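Local coordinates for protein putative carbohydrate-active enzyme (Uncultured organism, PDB 5WH8) that probably hydrolyses O-glycosyl bonds in cellulose-type polysaccharides, as the glycoside hydrolase family 5 cellulase domain of a longer, multi-modular protein, at residues A[18-23]-A[263-268]; A[218-223]-A[254-259]. One frame throughout, in Å; residues are numbered along the deposited sequence.

Contact 1 of 2, residues A[18-23]-A[263-268]; sequences GTQMVS and ARKISW. With EDO (1,2-ethanediol), chain F; EDO (1,2-ethanediol), chain D; EDO (1,2-ethanediol), chain C.
Gln-20 reaches across to Lys-265 with its amide, and Met-21 touches Ser-267 beside it. From CB of Gln-20 the chain runs to CG beside the residue's own carbonyl carbon, then bends at chi2 (67°), which brings Gln-20 CD alongside CB and CG of Lys-265, 3.9 Å from Lys-265 CB. At the tip, the amide oxygen Gln-20 OE1 lies 3.4 Å from the same Lys-265 CB. A water hydrogen-bonds both Gln-20 OE1 and Arg-264 O, bridging the segments. The other branch, Gln-20 NE2, bonds Met-21 O of its own strand at 3.0 Å. That carbonyl oxygen is only 4° out of the amide plane, evidence that the bond helps fix the amide's rotation. A second, weak bond runs from Gln-20 NE2 to Lys-265 O at 3.4 Å, straight (166°) but long. Further along, the Lys-265 chain leads off to Ser-312 and an ethanediol. Met-21 brings its CE methyl to 3.3 Å from Ser-267 OG, a hydroxyl hydrogen-bonded to Leu-31 N. Lys-265, with positive phi, closes helix 251-263 in a Schellman motif. The contact therefore joins the N-terminal hairpin of strands 15-17 and 20-22 to the loop entering the last barrel strand, an arrangement that packs a hairpin against the N-terminal strand ends of a (beta/alpha)8 barrel.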
ATOM      1  N   GLY A  18      17.946  -7.991   1.342  1.00 20.88           N
ATOM      2  CA  GLY A  18      17.616  -9.175   0.569  1.00 20.62           C
ATOM      3  C   GLY A  18      16.129  -9.212   0.284  1.00 14.71           C
ATOM      4  O   GLY A  18      15.562  -8.243  -0.233  1.00 17.35           O
ATOM      5  N   THR A  19      15.482 -10.312   0.648  1.00 14.94           N
ATOM      6  CA  THR A  19      14.058 -10.457   0.393  1.00 14.86           C
ATOM      7  C   THR A  19      13.182  -9.932   1.518  1.00 14.52           C
ATOM      8  O   THR A  19      11.948 -10.070   1.445  1.00 16.03           O
ATOM      9  CB  THR A  19      13.661 -11.918   0.187  1.00 19.66           C
ATOM     10  OG1 THR A  19      13.969 -12.657   1.384  1.00 19.46           O
ATOM     11  CG2 THR A  19      14.395 -12.507  -1.018  1.00 20.83           C
ATOM     12  N   GLN A  20      13.796  -9.333   2.536  1.00 14.21           N
ATOM     13  CA  GLN A  20      13.085  -8.969   3.762  1.00 13.31           C
ATOM     14  C   GLN A  20      13.128  -7.488   4.081  1.00 15.03           C
ATOM     15  O   GLN A  20      14.187  -6.861   4.074  1.00 16.71           O
ATOM     16  CB  GLN A  20      13.667  -9.737   4.945  1.00 16.27           C
ATOM     17  CG  GLN A  20      12.926  -9.491   6.253  1.00 19.92           C
ATOM     18  CD  GLN A  20      11.516 -10.063   6.224  1.00 24.60           C
ATOM     19  OE1 GLN A  20      11.337 -11.257   5.964  1.00 26.20           O
ATOM     20  NE2 GLN A  20      10.503  -9.209   6.452  1.00 16.79           N
ATOM     21  N   MET A  21      11.963  -6.940   4.414  1.00 13.11           N
ATOM     22  CA  MET A  21      11.876  -5.596   4.968  1.00 13.10           C
ATOM     23  C   MET A  21      12.241  -5.665   6.463  1.00 11.36           C
ATOM     24  O   MET A  21      11.738  -6.525   7.189  1.00 13.61           O
ATOM     25  CB  MET A  21      10.465  -5.032   4.743  1.00 12.21           C
ATOM     26  CG  MET A  21      10.303  -3.562   5.142  1.00 12.31           C
ATOM     27  SD  MET A  21       8.662  -2.886   4.741  1.00 12.59           S
ATOM     28  CE  MET A  21       7.623  -3.747   5.934  1.00 13.82           C
ATOM     29  N   VAL A  22      13.151  -4.795   6.901  1.00 10.83           N
ATOM     30  CA  VAL A  22      13.641  -4.777   8.285  1.00 11.53           C
ATOM     31  C   VAL A  22      13.470  -3.413   8.958  1.00 12.08           C
ATOM     32  O   VAL A  22      13.354  -2.390   8.290  1.00 12.67           O
ATOM     33  CB  VAL A  22      15.143  -5.177   8.347  1.00 14.24           C
ATOM     34  CG1 VAL A  22      15.335  -6.595   7.874  1.00 15.48           C
ATOM     35  CG2 VAL A  22      16.017  -4.239   7.540  1.00 14.78           C
ATOM     36  N   SER A  23      13.454  -3.417  10.293  1.00 11.97           N
ATOM     37  CA  SER A  23      13.347  -2.200  11.079  1.00 11.45           C
ATOM     38  C   SER A  23      14.676  -1.435  11.150  1.00 12.84           C
ATOM     39  O   SER A  23      15.701  -1.860  10.607  1.00 14.93           O
ATOM     40  CB  SER A  23      12.897  -2.553  12.480  1.00 11.04           C
ATOM     41  OG  SER A  23      13.944  -3.276  13.112  1.00 14.58           O
ATOM     42  N   ALA A 263       4.344 -16.971   6.871  1.00 11.76           N
ATOM     43  CA  ALA A 263       5.534 -17.819   6.863  1.00 14.12           C
ATOM     44  C   ALA A 263       6.709 -17.135   6.208  1.00 17.67           C
ATOM     45  O   ALA A 263       7.864 -17.453   6.514  1.00 17.49           O
ATOM     46  CB  ALA A 263       5.238 -19.130   6.165  1.00 16.43           C
ATOM     47  N   ARG A 264       6.409 -16.195   5.314  1.00 13.61           N
ATOM     48  CA  ARG A 264       7.403 -15.440   4.559  1.00 11.74           C
ATOM     49  C   ARG A 264       7.592 -14.000   5.076  1.00 11.58           C
ATOM     50  O   ARG A 264       8.365 -13.217   4.510  1.00 13.13           O
ATOM     51  CB  ARG A 264       6.995 -15.448   3.092  1.00 14.07           C
ATOM     52  CG  ARG A 264       7.184 -16.806   2.447  1.00 14.27           C
ATOM     53  CD  ARG A 264       6.323 -17.043   1.230  1.00 13.53           C
ATOM     54  NE  ARG A 264       6.474 -18.430   0.783  1.00 15.17           N
ATOM     55  CZ  ARG A 264       5.909 -19.483   1.370  1.00 14.57           C
ATOM     56  NH1 ARG A 264       5.103 -19.338   2.419  1.00 14.30           N
ATOM     57  NH2 ARG A 264       6.138 -20.706   0.894  1.00 17.03           N
ATOM     58  N   LYS A 265       6.886 -13.659   6.154  1.00 12.93           N
ATOM     59  CA  LYS A 265       6.961 -12.329   6.756  1.00 14.06           C
ATOM     60  C   LYS A 265       6.630 -11.205   5.755  1.00 13.21           C
ATOM     61  O   LYS A 265       7.258 -10.143   5.755  1.00 13.60           O
ATOM     62  CB  LYS A 265       8.364 -12.113   7.344  1.00 14.96           C
ATOM     63  CG  LYS A 265       8.442 -11.178   8.519  1.00 19.49           C
ATOM     64  CD  LYS A 265       7.832 -11.782   9.767  1.00 21.32           C
ATOM     65  CE  LYS A 265       8.262 -11.008  11.009  1.00 23.42           C
ATOM     66  NZ  LYS A 265       7.485 -11.432  12.191  1.00 21.51           N
ATOM     67  N   ILE A 266       5.635 -11.452   4.906  1.00 11.18           N
ATOM     68  CA  ILE A 266       5.230 -10.515   3.856  1.00 10.18           C
ATOM     69  C   ILE A 266       4.113  -9.607   4.394  1.00 10.14           C
ATOM     70  O   ILE A 266       3.095 -10.093   4.903  1.00 10.01           O
ATOM     71  CB  ILE A 266       4.771 -11.271   2.590  1.00 11.72           C
ATOM     72  CG1 ILE A 266       5.984 -11.934   1.932  1.00 14.02           C
ATOM     73  CG2 ILE A 266       4.064 -10.354   1.579  1.00 11.81           C
ATOM     74  CD1 ILE A 266       5.640 -12.886   0.813  1.00 15.52           C
ATOM     75  N   SER A 267       4.331  -8.297   4.270  1.00  9.98           N
ATOM     76  CA  SER A 267       3.363  -7.293   4.706  1.00  8.63           C
ATOM     77  C   SER A 267       2.142  -7.257   3.794  1.00  9.99           C
ATOM     78  O   SER A 267       2.249  -7.535   2.575  1.00  8.30           O
ATOM     79  CB  SER A 267       4.011  -5.902   4.749  1.00  9.43           C
ATOM     80  OG  SER A 267       5.052  -5.823   5.728  1.00 10.35           O
ATOM     81  N   TRP A 268       0.993  -6.886   4.384  1.00  8.70           N
ATOM     82  CA  TRP A 268      -0.279  -6.882   3.659  1.00 10.47           C
ATOM     83  C   TRP A 268      -1.186  -5.713   4.011  1.00  8.03           C
ATOM     84  O   TRP A 268      -1.164  -5.202   5.138  1.00  9.27           O
ATOM     85  CB  TRP A 268      -1.024  -8.210   3.876  1.00  8.39           C
ATOM     86  CG  TRP A 268      -1.421  -8.697   5.232  1.00  8.97           C
ATOM     87  CD1 TRP A 268      -0.862  -9.750   5.901  1.00 10.13           C
ATOM     88  CD2 TRP A 268      -2.547  -8.273   6.033  1.00  7.49           C
ATOM     89  NE1 TRP A 268      -1.536  -9.990   7.066  1.00 11.63           N
ATOM     90  CE2 TRP A 268      -2.572  -9.103   7.179  1.00  9.72           C
ATOM     91  CE3 TRP A 268      -3.527  -7.269   5.904  1.00  9.77           C
ATOM     92  CZ2 TRP A 268      -3.539  -8.979   8.165  1.00 12.71           C
ATOM     93  CZ3 TRP A 268      -4.462  -7.133   6.896  1.00 11.65           C
ATOM     94  CH2 TRP A 268      -4.471  -7.987   8.008  1.00 12.20           C
TER
HETATM   95  C1  EDO F 405       8.740 -11.351  15.757  1.00 31.01           C
HETATM   96  O1  EDO F 405       8.853 -10.627  14.529  1.00 32.49           O
HETATM   97  C2  EDO F 405       7.269 -11.520  16.105  1.00 33.47           C
HETATM   98  O2  EDO F 405       6.635 -12.346  15.117  1.00 33.77           O
HETATM   99  C1  EDO D 403      -2.280 -12.666  11.138  1.00 22.96           C
HETATM  100  O1  EDO D 403      -1.126 -13.446  11.525  1.00 23.81           O
HETATM  101  C2  EDO D 403      -2.323 -12.539   9.619  1.00 21.03           C
HETATM  102  O2  EDO D 403      -1.109 -11.945   9.140  1.00 17.42           O
HETATM  103  C1  EDO C 402      15.791  -7.171  -3.173  1.00 21.23           C
HETATM  104  O1  EDO C 402      16.014  -6.297  -2.059  1.00 25.33           O
HETATM  105  C2  EDO C 402      14.932  -6.445  -4.197  1.00 21.83           C
HETATM  106  O2  EDO C 402      13.554  -6.481  -3.799  1.00 13.37           O
HETATM  107  O   HOH W   1       9.531 -10.779   3.461  1.00 26.60           O

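Contact 2 of 2, residues A[218-223]-A[254-259]. With EDO (1,2-ethanediol), chain N.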
ATOM      1  N   TYR A 218      -1.381 -20.902  -8.326  1.00 12.31           N
ATOM      2  CA  TYR A 218      -0.571 -20.413  -9.457  1.00 11.29           C
ATOM      3  C   TYR A 218       0.137 -19.099  -9.114  1.00 12.19           C
ATOM      4  O   TYR A 218       1.332 -18.914  -9.405  1.00 11.75           O
ATOM      5  CB  TYR A 218      -1.438 -20.222 -10.712  1.00 14.11           C
ATOM      6  CG  TYR A 218      -0.762 -19.680 -11.987  1.00 22.10           C
ATOM      7  CD1 TYR A 218       0.589 -19.904 -12.279  1.00 18.22           C
ATOM      8  CD2 TYR A 218      -1.501 -18.949 -12.913  1.00 31.38           C
ATOM      9  CE1 TYR A 218       1.163 -19.415 -13.468  1.00 17.70           C
ATOM     10  CE2 TYR A 218      -0.936 -18.455 -14.078  1.00 41.30           C
ATOM     11  CZ  TYR A 218       0.388 -18.689 -14.354  1.00 27.51           C
ATOM     12  OH  TYR A 218       0.912 -18.182 -15.529  1.00 24.27           O
ATOM     13  N   LEU A 219      -0.591 -18.171  -8.494  1.00 11.65           N
ATOM     14  CA  LEU A 219       0.011 -16.895  -8.145  1.00  9.49           C
ATOM     15  C   LEU A 219       1.008 -17.014  -6.990  1.00 10.42           C
ATOM     16  O   LEU A 219       2.026 -16.327  -6.998  1.00 10.74           O
ATOM     17  CB  LEU A 219      -1.082 -15.854  -7.817  1.00  9.92           C
ATOM     18  CG  LEU A 219      -0.567 -14.412  -7.672  1.00 10.11           C
ATOM     19  CD1 LEU A 219       0.235 -13.931  -8.895  1.00 12.12           C
ATOM     20  CD2 LEU A 219      -1.769 -13.485  -7.390  1.00 10.49           C
ATOM     21  N   ARG A 220       0.723 -17.863  -5.996  1.00 11.07           N
ATOM     22  CA  ARG A 220       1.699 -18.128  -4.929  1.00 10.68           C
ATOM     23  C   ARG A 220       2.983 -18.722  -5.508  1.00 11.96           C
ATOM     24  O   ARG A 220       4.084 -18.376  -5.078  1.00 10.90           O
ATOM     25  CB  ARG A 220       1.110 -19.054  -3.848  1.00 11.56           C
ATOM     26  CG  ARG A 220       0.048 -18.349  -2.979  1.00 12.22           C
ATOM     27  CD  ARG A 220      -0.407 -19.175  -1.796  1.00 11.85           C
ATOM     28  NE  ARG A 220      -1.223 -20.328  -2.179  1.00 12.20           N
ATOM     29  CZ  ARG A 220      -2.555 -20.319  -2.290  1.00 12.26           C
ATOM     30  NH1 ARG A 220      -3.250 -19.197  -2.099  1.00 11.89           N
ATOM     31  NH2 ARG A 220      -3.212 -21.425  -2.621  1.00 15.52           N
ATOM     32  N   ASP A 221       2.850 -19.592  -6.507  1.00 10.85           N
ATOM     33  CA  ASP A 221       4.033 -20.202  -7.127  1.00 10.06           C
ATOM     34  C   ASP A 221       4.861 -19.150  -7.888  1.00 11.23           C
ATOM     35  O   ASP A 221       6.093 -19.132  -7.822  1.00  9.99           O
ATOM     36  CB  ASP A 221       3.645 -21.318  -8.110  1.00  8.39           C
ATOM     37  CG  ASP A 221       3.156 -22.591  -7.439  1.00 12.66           C
ATOM     38  OD1 ASP A 221       3.446 -22.845  -6.250  1.00 16.60           O
ATOM     39  OD2 ASP A 221       2.456 -23.364  -8.137  1.00 14.81           O
ATOM     40  N   LYS A 222       4.188 -18.275  -8.640  1.00  9.61           N
ATOM     41  CA  LYS A 222       4.856 -17.146  -9.295  1.00  9.11           C
ATOM     42  C   LYS A 222       5.605 -16.276  -8.282  1.00 10.55           C
ATOM     43  O   LYS A 222       6.752 -15.871  -8.499  1.00 10.16           O
ATOM     44  CB  LYS A 222       3.835 -16.278 -10.054  1.00  9.99           C
ATOM     45  CG  LYS A 222       3.395 -16.910 -11.374  1.00 11.73           C
ATOM     46  CD  LYS A 222       2.059 -16.376 -11.913  1.00 11.96           C
ATOM     47  CE  LYS A 222       2.075 -14.874 -12.263  1.00 14.04           C
ATOM     48  NZ  LYS A 222       3.035 -14.514 -13.341  1.00 13.92           N
ATOM     49  N   ALA A 223       4.951 -15.996  -7.162  1.00  9.90           N
ATOM     50  CA  ALA A 223       5.585 -15.192  -6.124  1.00  9.74           C
ATOM     51  C   ALA A 223       6.805 -15.913  -5.562  1.00 11.30           C
ATOM     52  O   ALA A 223       7.846 -15.282  -5.289  1.00 10.93           O
ATOM     53  CB  ALA A 223       4.600 -14.863  -5.014  1.00 11.28           C
ATOM     54  N   CYS A 254      -8.529 -17.107   1.615  1.00 10.66           N
ATOM     55  CA  CYS A 254      -7.775 -16.004   2.210  1.00 10.27           C
ATOM     56  C   CYS A 254      -6.945 -16.501   3.400  1.00 11.19           C
ATOM     57  O   CYS A 254      -5.833 -16.034   3.603  1.00 10.85           O
ATOM     58  CB  CYS A 254      -8.693 -14.855   2.629  1.00 10.02           C
ATOM     59  SG  CYS A 254      -7.814 -13.278   2.812  1.00 12.84           S
ATOM     60  N   ASN A 255      -7.475 -17.447   4.175  1.00 10.29           N
ATOM     61  CA  ASN A 255      -6.680 -18.015   5.283  1.00 10.69           C
ATOM     62  C   ASN A 255      -5.407 -18.693   4.758  1.00 11.07           C
ATOM     63  O   ASN A 255      -4.335 -18.556   5.342  1.00 12.20           O
ATOM     64  CB  ASN A 255      -7.515 -19.005   6.100  1.00 11.81           C
ATOM     65  CG  ASN A 255      -8.487 -18.321   7.064  1.00 11.20           C
ATOM     66  OD1 ASN A 255      -8.336 -17.151   7.401  1.00 14.76           O
ATOM     67  ND2 ASN A 255      -9.472 -19.080   7.549  1.00 16.07           N
ATOM     68  N   THR A 256      -5.522 -19.405   3.645  1.00 12.02           N
ATOM     69  CA  THR A 256      -4.352 -20.004   3.000  1.00 10.27           C
ATOM     70  C   THR A 256      -3.322 -18.946   2.619  1.00 10.59           C
ATOM     71  O   THR A 256      -2.139 -19.098   2.932  1.00 12.50           O
ATOM     72  CB  THR A 256      -4.760 -20.817   1.755  1.00 12.01           C
ATOM     73  OG1 THR A 256      -5.636 -21.878   2.164  1.00 13.82           O
ATOM     74  CG2 THR A 256      -3.563 -21.409   1.030  1.00 12.60           C
ATOM     75  N   TRP A 257      -3.775 -17.870   1.975  1.00  8.78           N
ATOM     76  CA  TRP A 257      -2.909 -16.755   1.655  1.00  8.37           C
ATOM     77  C   TRP A 257      -2.290 -16.136   2.910  1.00  9.33           C
ATOM     78  O   TRP A 257      -1.120 -15.761   2.883  1.00 10.14           O
ATOM     79  CB  TRP A 257      -3.674 -15.682   0.890  1.00  8.20           C
ATOM     80  CG  TRP A 257      -3.760 -15.887  -0.600  1.00  9.10           C
ATOM     81  CD1 TRP A 257      -4.843 -16.330  -1.318  1.00  8.71           C
ATOM     82  CD2 TRP A 257      -2.743 -15.588  -1.572  1.00  9.17           C
ATOM     83  NE1 TRP A 257      -4.560 -16.325  -2.655  1.00 10.53           N
ATOM     84  CE2 TRP A 257      -3.279 -15.887  -2.844  1.00  9.41           C
ATOM     85  CE3 TRP A 257      -1.442 -15.095  -1.495  1.00 10.19           C
ATOM     86  CZ2 TRP A 257      -2.549 -15.717  -4.020  1.00  9.68           C
ATOM     87  CZ3 TRP A 257      -0.722 -14.932  -2.661  1.00 10.09           C
ATOM     88  CH2 TRP A 257      -1.278 -15.235  -3.907  1.00  9.67           C
ATOM     89  N   MET A 258      -3.070 -15.973   3.989  1.00  9.64           N
ATOM     90  CA  MET A 258      -2.539 -15.379   5.224  1.00 11.15           C
ATOM     91  C   MET A 258      -1.451 -16.237   5.834  1.00 11.03           C
ATOM     92  O   MET A 258      -0.430 -15.712   6.236  1.00 12.47           O
ATOM     93  CB  MET A 258      -3.652 -15.161   6.241  1.00 13.91           C
ATOM     94  CG  MET A 258      -4.608 -14.082   5.850  1.00 17.70           C
ATOM     95  SD  MET A 258      -4.049 -12.482   6.450  1.00 20.34           S
ATOM     96  CE  MET A 258      -5.289 -11.394   5.684  1.00 20.54           C
ATOM     97  N   ASP A 259      -1.650 -17.557   5.855  1.00 14.02           N
ATOM     98  CA  ASP A 259      -0.629 -18.460   6.395  1.00 13.55           C
ATOM     99  C   ASP A 259       0.638 -18.367   5.562  1.00 13.37           C
ATOM    100  O   ASP A 259       1.770 -18.367   6.096  1.00 14.06           O
ATOM    101  CB  ASP A 259      -1.128 -19.906   6.416  1.00 13.56           C
ATOM    102  CG  ASP A 259      -2.093 -20.173   7.538  1.00 22.81           C
ATOM    103  OD1 ASP A 259      -2.071 -19.435   8.543  1.00 26.13           O
ATOM    104  OD2 ASP A 259      -2.873 -21.138   7.416  1.00 24.82           O
TER
HETATM  105  C1  EDO N 413      -4.088 -17.641 -10.718  1.00 35.43           C
HETATM  106  O1  EDO N 413      -3.830 -18.003  -9.341  1.00 24.34           O
HETATM  107  C2  EDO N 413      -3.601 -16.246 -11.106  1.00 20.68           C
HETATM  108  O2  EDO N 413      -2.311 -16.268 -11.729  1.00 40.35           O
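In the outer helical layer of the (beta/alpha)8 barrel, Arg-220 of helix 217-228 lies over the indole of Trp-257 from the neighbouring helix 251-263. The two short segments run nearly parallel, 13° apart, but their axes come no closer than 12.0 Å, so the gap is bridged by long side chains and not by backbone packing. Arg-220 covers one face of the indole at two points. Its CG sits 3.6 Å from the centroid of the Trp-257 six-membered ring, a CH-pi contact over the face. The chain then bends at chi3 (-71°), carrying the guanidinium along the indole until Arg-220 CZ stands 4.5 Å from the centroid of the Trp-257 five-membered ring, a cation-pi pair. The planar groups are steeply inclined, 75° apart, so NH1 points down at the ring face instead of the guanidinium lying flat on it. Arg-220 NH1 and Trp-257 NE1 are 3.2 Å apart, yet both are donors and do not bond each other: NH1 forms a salt bridge with Glu-253, and NE1 is hydrogen-bonded to His-215 O. Thr-256 adds its methyl CG2 over the centre of one guanidinium face, 3.6 Å from Arg-220 CZ. At the indole's edge, Leu-219 crosses at about a right angle, with its CG 3.9 Å from Trp-257 CH2. Leu-219 also rests on Leu-208 and Phe-210 of strand 204-211, and Phe-210 stacks with the Trp-257 ring. The apolar part of the contact thus faces the barrel wall, while the charged part is paired with Glu-253. Such packing of successive helices, one after the sixth strand and one after the seventh, is the repeating pattern of the TIM-barrel shell.

How the contacts relate
Both contacts involve helix 251-263: contact 2 uses its middle turns against the preceding barrel helix, and contact 1 the loop that leaves its C-terminal end. They are 15 Å apart between centres and touch where Trp-268 NE1 lies 3.6 Å from Met-258 SD. Each is partly buried, but contact 1, about 14 Å from the chain centre, lies nearer to it than contact 2, at about 18 Å. Their chemistry follows the elements they join. The smaller contact 1 (148 Å² buried) ties loop to hairpin through amide, carbonyl and water, with one methyl packed on a buried hydroxyl, whereas contact 2 (248 Å²) joins two helices through an aromatic face, a cation and apolar carbons.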